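Local coordinates for putative retaining b-glycosidase (Saccharophagus degradans, PDB 5A95), which probably hydrolyses the beta-1,4 bonds of mixed-linkage beta-1,3-1,4-glucans by a retaining mechanism, as a family 5 glycoside hydrolase of subfamily 26, at residues S38-K43 / A126-N131; L93-G98 / N131-Y136; Y136-W141 / P286-Q291; H142-L147 / F230-D235. The protein carries 1 engineered substitution. All coordinates share one frame; numbering follows the deposited sequence.

Contact 1: S38-K43 / A126-N131; sequences SQFDVK and AVRWAN
Phe40 holds CG trans to its backbone N (chi1 -172°) and Val127 does the same with CG1, so ring and methyl reach across from opposing sides. CG1 of Val127 lies over one face of the Phe40 ring in a CH-pi contact, 4.1 Å from the ring centroid and 3.7 Å from CZ. Arg128 supplies the flank. Its CG sits at the ring edge, 4.0 Å from Phe40 CZ, and a bend at chi3 brings NH1 back to 4.1 Å from Phe40 CE2. The guanidinium and ring planes are 11° apart, yet the groups meet obliquely and do not stack. Phe40 belongs to the N-terminal loop ahead of strand 52-54, and Val127 to barrel helix 116-133, where it also touches Leu137. Leu45 also touches the Phe40 side chain, and Asn131 binds the backbone N of Lys46. Asp41 OD1 accepts from Lys43 N, 3.0 Å, in an Asx turn. A serine in place of Phe40 would probably leave Val127 CG1 without its aromatic cover and open a gap beside the aliphatic part of Arg128. Attachment of the loop here is thus apolar, with the arginine charge at the exposed margin.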
# COMPACT_ATOMS: atom_id res chain seq x y z
N SER A 38 -23.36 -10.25 4.74
CA SER A 38 -24.07 -11.28 5.46
C SER A 38 -23.26 -12.56 5.57
O SER A 38 -22.32 -12.80 4.84
CB SER A 38 -25.40 -11.59 4.76
OG SER A 38 -26.20 -10.43 4.67
N GLN A 39 -23.64 -13.41 6.52
CA GLN A 39 -22.99 -14.68 6.77
C GLN A 39 -23.74 -15.81 6.08
O GLN A 39 -24.96 -15.77 5.94
CB GLN A 39 -22.87 -14.93 8.26
CG GLN A 39 -22.07 -13.83 8.95
CD GLN A 39 -21.80 -14.16 10.40
OE1 GLN A 39 -22.69 -14.06 11.23
NE2 GLN A 39 -20.59 -14.61 10.70
N PHE A 40 -23.00 -16.82 5.68
CA PHE A 40 -23.57 -18.02 5.10
C PHE A 40 -24.60 -18.66 6.03
O PHE A 40 -24.37 -18.77 7.23
CB PHE A 40 -22.45 -19.03 4.80
CG PHE A 40 -22.92 -20.23 4.02
CD1 PHE A 40 -23.47 -21.32 4.68
CD2 PHE A 40 -22.84 -20.25 2.64
CE1 PHE A 40 -23.93 -22.41 3.96
CE2 PHE A 40 -23.27 -21.35 1.92
CZ PHE A 40 -23.84 -22.43 2.58
N ASP A 41 -25.72 -19.09 5.46
CA ASP A 41 -26.82 -19.64 6.25
C ASP A 41 -26.49 -21.07 6.68
O ASP A 41 -26.67 -22.00 5.91
CB ASP A 41 -28.12 -19.62 5.43
CG ASP A 41 -29.29 -20.19 6.18
OD1 ASP A 41 -29.15 -20.51 7.39
OD2 ASP A 41 -30.36 -20.34 5.54
N VAL A 42 -26.00 -21.21 7.91
CA VAL A 42 -25.58 -22.52 8.42
C VAL A 42 -26.72 -23.53 8.52
O VAL A 42 -26.49 -24.73 8.50
CB VAL A 42 -24.85 -22.40 9.79
CG1 VAL A 42 -23.64 -21.45 9.68
CG2 VAL A 42 -25.80 -21.95 10.89
N LYS A 43 -27.96 -23.03 8.58
CA LYS A 43 -29.16 -23.90 8.65
C LYS A 43 -29.45 -24.58 7.32
O LYS A 43 -30.21 -25.55 7.29
CB LYS A 43 -30.38 -23.09 9.09
CG LYS A 43 -30.23 -22.47 10.46
CD LYS A 43 -31.54 -21.86 10.96
CE LYS A 43 -31.25 -20.86 12.07
NZ LYS A 43 -32.38 -20.72 13.03
N ALA A 126 -19.92 -23.81 -4.06
CA ALA A 126 -19.03 -24.90 -3.69
C ALA A 126 -19.30 -25.45 -2.30
O ALA A 126 -19.20 -26.66 -2.08
CB ALA A 126 -17.58 -24.44 -3.80
N VAL A 127 -19.58 -24.57 -1.34
CA VAL A 127 -19.90 -24.99 0.01
C VAL A 127 -21.13 -25.91 -0.02
O VAL A 127 -21.14 -26.97 0.58
CB VAL A 127 -20.12 -23.79 0.96
CG1 VAL A 127 -20.64 -24.24 2.31
CG2 VAL A 127 -18.81 -23.02 1.15
N ARG A 128 -22.18 -25.48 -0.73
CA ARG A 128 -23.38 -26.28 -0.79
C ARG A 128 -23.13 -27.62 -1.47
O ARG A 128 -23.57 -28.67 -1.00
CB ARG A 128 -24.48 -25.51 -1.53
CG ARG A 128 -25.05 -24.38 -0.71
CD ARG A 128 -26.32 -23.82 -1.34
NE ARG A 128 -26.00 -23.05 -2.54
CZ ARG A 128 -25.65 -21.76 -2.55
NH1 ARG A 128 -25.62 -21.06 -1.42
NH2 ARG A 128 -25.35 -21.15 -3.69
N TRP A 129 -22.40 -27.58 -2.58
CA TRP A 129 -22.09 -28.82 -3.31
C TRP A 129 -21.29 -29.78 -2.44
O TRP A 129 -21.59 -30.97 -2.36
CB TRP A 129 -21.30 -28.51 -4.58
CG TRP A 129 -21.99 -27.67 -5.58
CD1 TRP A 129 -23.34 -27.48 -5.73
CD2 TRP A 129 -21.36 -26.91 -6.61
NE1 TRP A 129 -23.57 -26.62 -6.76
CE2 TRP A 129 -22.37 -26.26 -7.33
CE3 TRP A 129 -20.03 -26.71 -6.99
CZ2 TRP A 129 -22.10 -25.43 -8.40
CZ3 TRP A 129 -19.75 -25.88 -8.05
CH2 TRP A 129 -20.78 -25.24 -8.74
N ALA A 130 -20.22 -29.26 -1.84
CA ALA A 130 -19.36 -30.09 -1.01
C ALA A 130 -20.15 -30.66 0.17
O ALA A 130 -20.03 -31.84 0.50
CB ALA A 130 -18.15 -29.28 -0.54
N ASN A 131 -20.92 -29.82 0.86
CA ASN A 131 -21.72 -30.30 1.98
C ASN A 131 -22.73 -31.36 1.55
O ASN A 131 -22.94 -32.34 2.27
CB ASN A 131 -22.40 -29.13 2.66
CG ASN A 131 -23.38 -29.55 3.72
OD1 ASN A 131 -24.59 -29.48 3.49
ND2 ASN A 131 -22.89 -30.01 4.85

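Contact 2: L93-G98 / N131-Y136; sequences LANNWG and NDLGIY
Ala94, Leu133 and Ile135 form a small apolar contact between the C-terminal ends of two neighbouring barrel helices, 87-96 and 116-133, at the end of the (beta/alpha)8 barrel where strand 136-144 begins. The methyl of Ala94 is the shared element. It meets Leu133 CB at 4.0 Å and lies as close to Leu133 CD2, while Ile135 CG2 comes to 4.1 Å from the same Ala94 CB. With so short a side chain on one side, the two backbones approach closely: the CA atoms of Ala94 and Leu133 are 6.7 Å apart. Ile135 has chi1 at 69°, which puts CG1 between the backbone N and the carbonyl carbon and leaves CG2 to face the alanine. At the exposed side Asn95 crosses Leu133 at about a right angle, its OD1 3.9 Å from Leu133 CD2, a van der Waals contact. Between Leu133 and Ile135 the chain leaves the helix through a Schellman motif: Gly134, with positive phi, gives its N to Asn131 O at 3.1 Å, and Ile135 N probably bonds Ala130 O. The turn brings both flanking side chains to bear on Ala94. Leu133 also packs on Phe90 and Glu91, and Ile135 on Ile102 of strand 101-106. Outside the two segments, Asp132 finds salt-bridge partners in Lys87 of helix 87-96 and in Lys46. The contact itself is therefore held by methyl groups on the buried side, with the Asn95 amide at its exposed margin.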
# COMPACT_ATOMS: atom_id res chain seq x y z
N LEU A 93 -15.97 -36.17 -8.56
CA LEU A 93 -14.86 -36.37 -7.65
C LEU A 93 -15.24 -37.18 -6.42
O LEU A 93 -14.52 -38.11 -6.01
CB LEU A 93 -14.27 -35.02 -7.26
CG LEU A 93 -13.45 -34.38 -8.37
CD1 LEU A 93 -13.18 -32.90 -8.07
CD2 LEU A 93 -12.14 -35.14 -8.55
N ALA A 94 -16.34 -36.78 -5.77
CA ALA A 94 -16.79 -37.44 -4.56
C ALA A 94 -17.25 -38.87 -4.84
O ALA A 94 -16.95 -39.81 -4.09
CB ALA A 94 -17.89 -36.66 -3.89
N ASN A 95 -17.98 -39.04 -5.93
CA ASN A 95 -18.59 -40.34 -6.20
C ASN A 95 -17.67 -41.36 -6.85
O ASN A 95 -17.82 -42.55 -6.62
CB ASN A 95 -19.84 -40.21 -7.09
CG ASN A 95 -20.94 -39.42 -6.42
OD1 ASN A 95 -21.03 -39.35 -5.19
ND2 ASN A 95 -21.80 -38.81 -7.23
N ASN A 96 -16.76 -40.88 -7.68
CA ASN A 96 -15.92 -41.75 -8.51
C ASN A 96 -14.42 -41.70 -8.30
O ASN A 96 -13.71 -42.60 -8.75
CB ASN A 96 -16.20 -41.49 -9.99
CG ASN A 96 -17.61 -41.90 -10.40
OD1 ASN A 96 -18.19 -42.82 -9.82
ND2 ASN A 96 -18.14 -41.24 -11.40
N TRP A 97 -13.91 -40.66 -7.63
CA TRP A 97 -12.46 -40.53 -7.43
C TRP A 97 -11.99 -40.68 -5.98
O TRP A 97 -10.79 -40.54 -5.70
CB TRP A 97 -11.96 -39.20 -8.03
CG TRP A 97 -12.01 -39.17 -9.53
CD1 TRP A 97 -13.14 -39.15 -10.31
CD2 TRP A 97 -10.91 -39.14 -10.43
NE1 TRP A 97 -12.80 -39.16 -11.63
CE2 TRP A 97 -11.43 -39.14 -11.74
CE3 TRP A 97 -9.51 -39.10 -10.27
CZ2 TRP A 97 -10.61 -39.09 -12.88
CZ3 TRP A 97 -8.71 -39.06 -11.40
CH2 TRP A 97 -9.25 -39.07 -12.69
N GLY A 98 -12.90 -40.95 -5.06
CA GLY A 98 -12.55 -41.28 -3.69
C GLY A 98 -12.19 -40.09 -2.84
O GLY A 98 -11.69 -40.25 -1.76
N ASN A 131 -20.92 -29.82 0.86
CA ASN A 131 -21.72 -30.30 1.98
C ASN A 131 -22.73 -31.36 1.55
O ASN A 131 -22.94 -32.34 2.27
CB ASN A 131 -22.40 -29.13 2.66
CG ASN A 131 -23.38 -29.55 3.72
OD1 ASN A 131 -24.59 -29.48 3.49
ND2 ASN A 131 -22.89 -30.01 4.85
N ASP A 132 -23.35 -31.17 0.38
CA ASP A 132 -24.31 -32.16 -0.11
C ASP A 132 -23.66 -33.53 -0.29
O ASP A 132 -24.30 -34.56 -0.09
CB ASP A 132 -24.94 -31.68 -1.44
CG ASP A 132 -26.12 -32.53 -1.86
OD1 ASP A 132 -26.99 -32.80 -1.00
OD2 ASP A 132 -26.17 -32.95 -3.04
N LEU A 133 -22.36 -33.53 -0.61
CA LEU A 133 -21.62 -34.75 -0.86
C LEU A 133 -20.80 -35.22 0.33
O LEU A 133 -20.17 -36.28 0.25
CB LEU A 133 -20.66 -34.50 -2.04
CG LEU A 133 -21.38 -34.34 -3.39
CD1 LEU A 133 -20.54 -33.59 -4.40
CD2 LEU A 133 -21.81 -35.70 -3.93
N GLY A 134 -20.82 -34.47 1.42
CA GLY A 134 -20.09 -34.84 2.63
C GLY A 134 -18.59 -34.63 2.56
O GLY A 134 -17.84 -35.21 3.38
N ILE A 135 -18.13 -33.79 1.63
CA ILE A 135 -16.70 -33.52 1.47
C ILE A 135 -16.36 -32.10 1.94
O ILE A 135 -17.23 -31.28 2.20
CB ILE A 135 -16.23 -33.76 0.04
CG1 ILE A 135 -16.82 -32.72 -0.90
CG2 ILE A 135 -16.56 -35.21 -0.32
CD1 ILE A 135 -16.30 -32.78 -2.30
N TYR A 136 -15.06 -31.87 2.09
CA TYR A 136 -14.56 -30.64 2.71
C TYR A 136 -13.80 -29.76 1.72
O TYR A 136 -13.32 -30.25 0.70
CB TYR A 136 -13.63 -31.01 3.85
CG TYR A 136 -14.35 -31.67 5.00
CD1 TYR A 136 -14.93 -30.91 6.00
CD2 TYR A 136 -14.48 -33.06 5.07
CE1 TYR A 136 -15.62 -31.49 7.05
CE2 TYR A 136 -15.19 -33.66 6.11
CZ TYR A 136 -15.74 -32.88 7.10
OH TYR A 136 -16.40 -33.47 8.14

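Contact 3: Y136-W141 / P286-Q291; sequences YLILDW and PVIATQ. Engineered in segment 286-291: Gln291 (natural residue Glu). With BGC (beta-D-glucopyranose), chain D.
Apolar contact comes first: Ile138 and Ile288 reach for each other tip to tip, CD1 to CD1 at 4.1 Å. The same Ile138 CD1 has a second neighbour in Thr290 CG2, 4.2 Å away, so one methyl touches two residues of segment 286-291. Thr290 presents its methyl because OG1 takes the place between backbone N and carbonyl carbon (chi1 48°). That hydroxyl is hydrogen-bonded to Glu185 and His254, which satisfy it in the interior. The two strands are not paired in the sheet. Among the eight parallel strands of the (beta/alpha)8 barrel, 136-144 is the third and 287-289 the seventh, so the isoleucines meet across the barrel axis, with Val183 also packing on Ile138. The polar contacts lie further along, where segment 286-291 reaches the glucan site. Gln291, an engineered replacement of the natural glutamate, runs extended to the sugar. Its NE2 donates weakly to O2 of the bound glucose, 3.3 Å with an N-H...O angle of 143°, and lies 3.5 Å from the glucose C1. Its place after the seventh strand, close to C1, is consistent with that of the nucleophile glutamate in retaining family 5 enzymes, with Glu189, after the fourth strand, in the position of the acid/base. Two further bonds fix the amide: Arg103 NH1 with OE1 and Tyr256 OH with NE2. Glu189, Asn188 and His303 also bind this glucose.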
# COMPACT_ATOMS: atom_id res chain seq x y z
N TYR A 136 -15.06 -31.87 2.09
CA TYR A 136 -14.56 -30.64 2.71
C TYR A 136 -13.80 -29.76 1.72
O TYR A 136 -13.32 -30.25 0.70
CB TYR A 136 -13.63 -31.01 3.85
CG TYR A 136 -14.35 -31.67 5.00
CD1 TYR A 136 -14.93 -30.91 6.00
CD2 TYR A 136 -14.48 -33.06 5.07
CE1 TYR A 136 -15.62 -31.49 7.05
CE2 TYR A 136 -15.19 -33.66 6.11
CZ TYR A 136 -15.74 -32.88 7.10
OH TYR A 136 -16.40 -33.47 8.14
N LEU A 137 -13.71 -28.47 2.02
CA LEU A 137 -12.97 -27.53 1.20
C LEU A 137 -11.75 -27.00 1.93
O LEU A 137 -11.81 -26.68 3.12
CB LEU A 137 -13.86 -26.35 0.82
CG LEU A 137 -15.06 -26.72 -0.06
CD1 LEU A 137 -15.99 -25.52 -0.16
CD2 LEU A 137 -14.61 -27.16 -1.44
N ILE A 138 -10.68 -26.85 1.17
CA ILE A 138 -9.53 -26.04 1.53
C ILE A 138 -9.60 -24.78 0.67
O ILE A 138 -9.60 -24.88 -0.56
CB ILE A 138 -8.21 -26.78 1.28
CG1 ILE A 138 -8.12 -28.07 2.11
CG2 ILE A 138 -7.02 -25.84 1.52
CD1 ILE A 138 -6.88 -28.88 1.86
N LEU A 139 -9.65 -23.60 1.29
CA LEU A 139 -9.62 -22.37 0.55
C LEU A 139 -8.20 -21.85 0.57
O LEU A 139 -7.61 -21.64 1.63
CB LEU A 139 -10.57 -21.33 1.15
CG LEU A 139 -12.04 -21.76 1.23
CD1 LEU A 139 -12.90 -20.63 1.79
CD2 LEU A 139 -12.58 -22.27 -0.09
N ASP A 140 -7.65 -21.67 -0.63
CA ASP A 140 -6.25 -21.34 -0.85
C ASP A 140 -6.15 -19.96 -1.50
O ASP A 140 -6.67 -19.74 -2.59
CB ASP A 140 -5.65 -22.45 -1.72
CG ASP A 140 -4.47 -22.04 -2.56
OD1 ASP A 140 -3.66 -21.19 -2.16
OD2 ASP A 140 -4.35 -22.60 -3.68
N TRP A 141 -5.54 -19.02 -0.79
CA TRP A 141 -5.24 -17.73 -1.40
C TRP A 141 -3.99 -17.92 -2.26
O TRP A 141 -2.85 -18.03 -1.78
CB TRP A 141 -5.05 -16.70 -0.29
CG TRP A 141 -4.80 -15.27 -0.76
CD1 TRP A 141 -3.71 -14.50 -0.44
CD2 TRP A 141 -5.65 -14.45 -1.56
NE1 TRP A 141 -3.83 -13.25 -0.99
CE2 TRP A 141 -5.01 -13.19 -1.68
CE3 TRP A 141 -6.89 -14.63 -2.19
CZ2 TRP A 141 -5.59 -12.12 -2.37
CZ3 TRP A 141 -7.46 -13.55 -2.89
CH2 TRP A 141 -6.80 -12.33 -2.99
N PRO A 286 -0.05 -31.34 12.24
CA PRO A 286 -0.64 -31.90 11.02
C PRO A 286 -0.05 -31.21 9.79
O PRO A 286 0.20 -30.00 9.81
CB PRO A 286 -2.13 -31.59 11.14
CG PRO A 286 -2.34 -31.01 12.51
CD PRO A 286 -1.00 -30.50 12.98
N VAL A 287 0.15 -31.99 8.73
CA VAL A 287 0.69 -31.48 7.47
C VAL A 287 -0.24 -31.84 6.34
O VAL A 287 -0.77 -32.97 6.27
CB VAL A 287 2.09 -32.09 7.21
CG1 VAL A 287 2.63 -31.79 5.82
CG2 VAL A 287 3.04 -31.60 8.28
N ILE A 288 -0.47 -30.88 5.44
CA ILE A 288 -1.19 -31.15 4.23
C ILE A 288 -0.30 -30.83 3.03
O ILE A 288 0.21 -29.70 2.88
CB ILE A 288 -2.53 -30.37 4.06
CG1 ILE A 288 -3.36 -30.36 5.34
CG2 ILE A 288 -3.33 -30.92 2.88
CD1 ILE A 288 -4.64 -29.54 5.26
N ALA A 289 -0.06 -31.85 2.21
CA ALA A 289 0.64 -31.67 0.96
C ALA A 289 -0.36 -31.12 -0.05
O ALA A 289 -1.00 -31.90 -0.78
CB ALA A 289 1.27 -32.98 0.53
N THR A 290 -0.55 -29.80 -0.05
CA THR A 290 -1.64 -29.22 -0.82
C THR A 290 -1.40 -29.10 -2.32
O THR A 290 -2.33 -28.78 -3.05
CB THR A 290 -2.10 -27.88 -0.24
OG1 THR A 290 -0.95 -27.06 -0.01
CG2 THR A 290 -2.90 -28.04 1.02
N GLN A 291 -0.17 -29.37 -2.75
CA GLN A 291 0.15 -29.61 -4.15
C GLN A 291 1.20 -30.67 -4.20
O GLN A 291 2.17 -30.67 -3.43
CB GLN A 291 0.65 -28.36 -4.88
CG GLN A 291 -0.43 -27.31 -4.96
CD GLN A 291 -0.10 -26.09 -5.79
OE1 GLN A 291 -0.73 -25.07 -5.62
NE2 GLN A 291 0.79 -26.24 -6.74
C2 BGC D . 1.86 -23.34 -8.81
C3 BGC D . 0.71 -23.74 -9.74
C4 BGC D . 1.30 -24.26 -11.06
C5 BGC D . 2.27 -25.39 -10.78
C6 BGC D . 2.86 -25.98 -12.04
C1 BGC D . 2.99 -24.36 -8.75
O1 BGC D . 4.21 -23.80 -8.31
O2 BGC D . 1.32 -23.06 -7.46
O3 BGC D . -0.16 -22.57 -9.88
O4 BGC D . 0.34 -24.72 -12.02
O5 BGC D . 3.34 -24.83 -10.03
O6 BGC D . 3.88 -26.87 -11.59

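Contact 4: H142-L147 / F230-D235; sequences HSIGYL and FNWAYD. With BGC (beta-D-glucopyranose), chain D.
Tyr146 receives Phe230 at its ring edge, in plane, with CE1 of one ring 3.9 Å from CE1 of the other; seen from Phe230 the approach is oblique, and no stack forms. The indole of Trp232 is likewise met obliquely, by CG2 of Ile144 at 3.5 Å from Trp232 NE1, with Asn231 OD1 at the indole edge. The His142 ring stacks on His107, while its edge is turned to the sugar: NE2 donates to O3 of the bound glucose at 3.0 Å, almost straight at 170°. Ile144 divides its branches. CG2, trans to the backbone N, goes to the indole, whereas CD1 lies 3.6 Å from the glucose C2. Outside partners fix the polar ends, Gln153 binding Trp232 NE1 and Glu204 binding Tyr146 OH. The segments lie at the C-terminal ends of the barrel strands, where the glucan pocket opens in this (beta/alpha)8 glycosidase. The chain turns a corner at Gly145, where a side chain would jam against the carbonyl O of Ile144. Asn231, Trp232 and Ala233 form a left-handed helical turn, closed by Tyr234 N and Asp235 N, which reach Phe230 O from opposite faces. Asp140 is bonded to His142 ND1 and so orients the imidazole from behind. A phenylalanine at His142 would probably cost the glucose O3 its donor and leave Asp140 without this mate. The end of strand 136-144 thus serves the glucan pocket twice, by a directional N-H at the sugar's rim and by a methyl against its carbon, with aromatic packing behind.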
# COMPACT_ATOMS: atom_id res chain seq x y z
N HIS A 142 -4.24 -18.05 -3.55
CA HIS A 142 -3.29 -18.69 -4.45
C HIS A 142 -2.37 -17.65 -5.10
O HIS A 142 -2.53 -17.28 -6.27
CB HIS A 142 -4.00 -19.55 -5.47
CG HIS A 142 -3.11 -20.52 -6.15
ND1 HIS A 142 -2.83 -21.76 -5.64
CD2 HIS A 142 -2.41 -20.42 -7.30
CE1 HIS A 142 -2.02 -22.39 -6.46
NE2 HIS A 142 -1.75 -21.60 -7.47
N SER A 143 -1.39 -17.22 -4.33
CA SER A 143 -0.34 -16.36 -4.80
C SER A 143 0.99 -17.11 -4.70
O SER A 143 1.12 -18.14 -4.04
CB SER A 143 -0.34 -15.05 -4.01
OG SER A 143 0.67 -14.17 -4.47
N ILE A 144 1.99 -16.58 -5.41
CA ILE A 144 3.34 -17.14 -5.50
C ILE A 144 4.27 -15.95 -5.44
O ILE A 144 4.25 -15.10 -6.36
CB ILE A 144 3.57 -17.92 -6.81
CG1 ILE A 144 2.53 -19.02 -6.99
CG2 ILE A 144 4.99 -18.50 -6.78
CD1 ILE A 144 2.74 -19.88 -8.22
N GLY A 145 5.07 -15.84 -4.38
CA GLY A 145 5.97 -14.74 -4.23
C GLY A 145 6.17 -14.37 -2.77
O GLY A 145 6.03 -15.23 -1.88
N TYR A 146 6.49 -13.10 -2.52
CA TYR A 146 6.90 -12.66 -1.20
C TYR A 146 6.00 -11.54 -0.75
O TYR A 146 6.15 -10.37 -1.13
CB TYR A 146 8.40 -12.24 -1.19
CG TYR A 146 9.01 -12.25 0.18
CD1 TYR A 146 8.99 -13.41 0.94
CD2 TYR A 146 9.53 -11.11 0.75
CE1 TYR A 146 9.49 -13.46 2.21
CE2 TYR A 146 10.06 -11.15 2.04
CZ TYR A 146 10.02 -12.33 2.76
OH TYR A 146 10.50 -12.44 4.05
N LEU A 147 5.03 -11.92 0.09
CA LEU A 147 4.02 -10.98 0.51
C LEU A 147 4.59 -9.76 1.25
O LEU A 147 4.13 -8.64 1.04
CB LEU A 147 2.93 -11.69 1.31
CG LEU A 147 1.75 -10.86 1.76
CD1 LEU A 147 1.01 -10.23 0.59
CD2 LEU A 147 0.80 -11.70 2.60
N PHE A 230 9.30 -21.37 2.78
CA PHE A 230 9.95 -20.86 1.56
C PHE A 230 10.24 -21.96 0.55
O PHE A 230 9.86 -23.13 0.71
CB PHE A 230 11.23 -20.07 1.94
CG PHE A 230 11.00 -18.92 2.91
CD1 PHE A 230 9.88 -18.13 2.84
CD2 PHE A 230 11.96 -18.62 3.85
CE1 PHE A 230 9.70 -17.06 3.70
CE2 PHE A 230 11.78 -17.56 4.71
CZ PHE A 230 10.66 -16.80 4.63
N ASN A 231 10.87 -21.55 -0.56
CA ASN A 231 11.13 -22.43 -1.68
C ASN A 231 9.84 -23.02 -2.23
O ASN A 231 9.75 -24.21 -2.52
CB ASN A 231 12.14 -23.54 -1.30
CG ASN A 231 12.67 -24.30 -2.51
OD1 ASN A 231 12.53 -23.87 -3.66
ND2 ASN A 231 13.20 -25.49 -2.27
N TRP A 232 8.86 -22.15 -2.44
CA TRP A 232 7.55 -22.52 -2.96
C TRP A 232 6.85 -23.55 -2.05
O TRP A 232 6.44 -24.63 -2.49
CB TRP A 232 7.63 -23.04 -4.40
CG TRP A 232 8.00 -22.02 -5.45
CD1 TRP A 232 7.12 -21.40 -6.29
CD2 TRP A 232 9.30 -21.57 -5.82
NE1 TRP A 232 7.79 -20.59 -7.17
CE2 TRP A 232 9.13 -20.68 -6.92
CE3 TRP A 232 10.58 -21.86 -5.39
CZ2 TRP A 232 10.20 -20.03 -7.53
CZ3 TRP A 232 11.64 -21.21 -5.99
CH2 TRP A 232 11.45 -20.31 -7.06
N ALA A 233 6.72 -23.20 -0.77
CA ALA A 233 6.05 -24.04 0.21
C ALA A 233 6.70 -25.41 0.29
O ALA A 233 6.03 -26.42 0.40
CB ALA A 233 4.54 -24.17 -0.11
N TYR A 234 8.01 -25.44 0.34
CA TYR A 234 8.75 -26.68 0.45
C TYR A 234 9.53 -26.84 1.74
O TYR A 234 9.62 -27.95 2.27
CB TYR A 234 9.63 -26.91 -0.80
CG TYR A 234 10.21 -28.28 -0.82
CD1 TYR A 234 9.42 -29.40 -1.09
CD2 TYR A 234 11.55 -28.49 -0.53
CE1 TYR A 234 9.94 -30.66 -1.04
CE2 TYR A 234 12.09 -29.78 -0.51
CZ TYR A 234 11.26 -30.87 -0.76
OH TYR A 234 11.74 -32.16 -0.70
N ASP A 235 10.08 -25.76 2.28
CA ASP A 235 10.98 -25.86 3.43
C ASP A 235 10.28 -25.45 4.73
O ASP A 235 10.08 -24.26 5.00
CB ASP A 235 12.24 -25.00 3.21
CG ASP A 235 13.26 -25.14 4.33
OD1 ASP A 235 13.11 -26.05 5.18
OD2 ASP A 235 14.23 -24.36 4.33
C2 BGC D . 1.86 -23.34 -8.81
C3 BGC D . 0.71 -23.74 -9.74
C4 BGC D . 1.30 -24.26 -11.06
C5 BGC D . 2.27 -25.39 -10.78
C6 BGC D . 2.86 -25.98 -12.04
C1 BGC D . 2.99 -24.36 -8.75
O1 BGC D . 4.21 -23.80 -8.31
O2 BGC D . 1.32 -23.06 -7.46
O3 BGC D . -0.16 -22.57 -9.88
O4 BGC D . 0.34 -24.72 -12.02
O5 BGC D . 3.34 -24.83 -10.03
O6 BGC D . 3.88 -26.87 -11.59

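Helix 116-133 and strand 136-144 carry one side of all four contacts in succession. Contacts 1 and 2 share Asn131 and have centres about 15 Å apart; contacts 2 and 3 share Tyr136. Contact 3 sits about 3 Å from the chain centre, and its Leu137 packs on Ala130 of contact 1. Contact 4 continues the same strand towards the glucan, its centre about 14 Å from that of contact 3. These two meet at the ligand, where Gln291 OE1 lies 3.1 Å from His142 CE1 and both contacts touch one glucose, through Gln291 and through His142 and Ile144. Contacts 1 and 4 lie on opposite sides of the chain centre, about 30 Å between centres, so contact 1 is remote from this pocket.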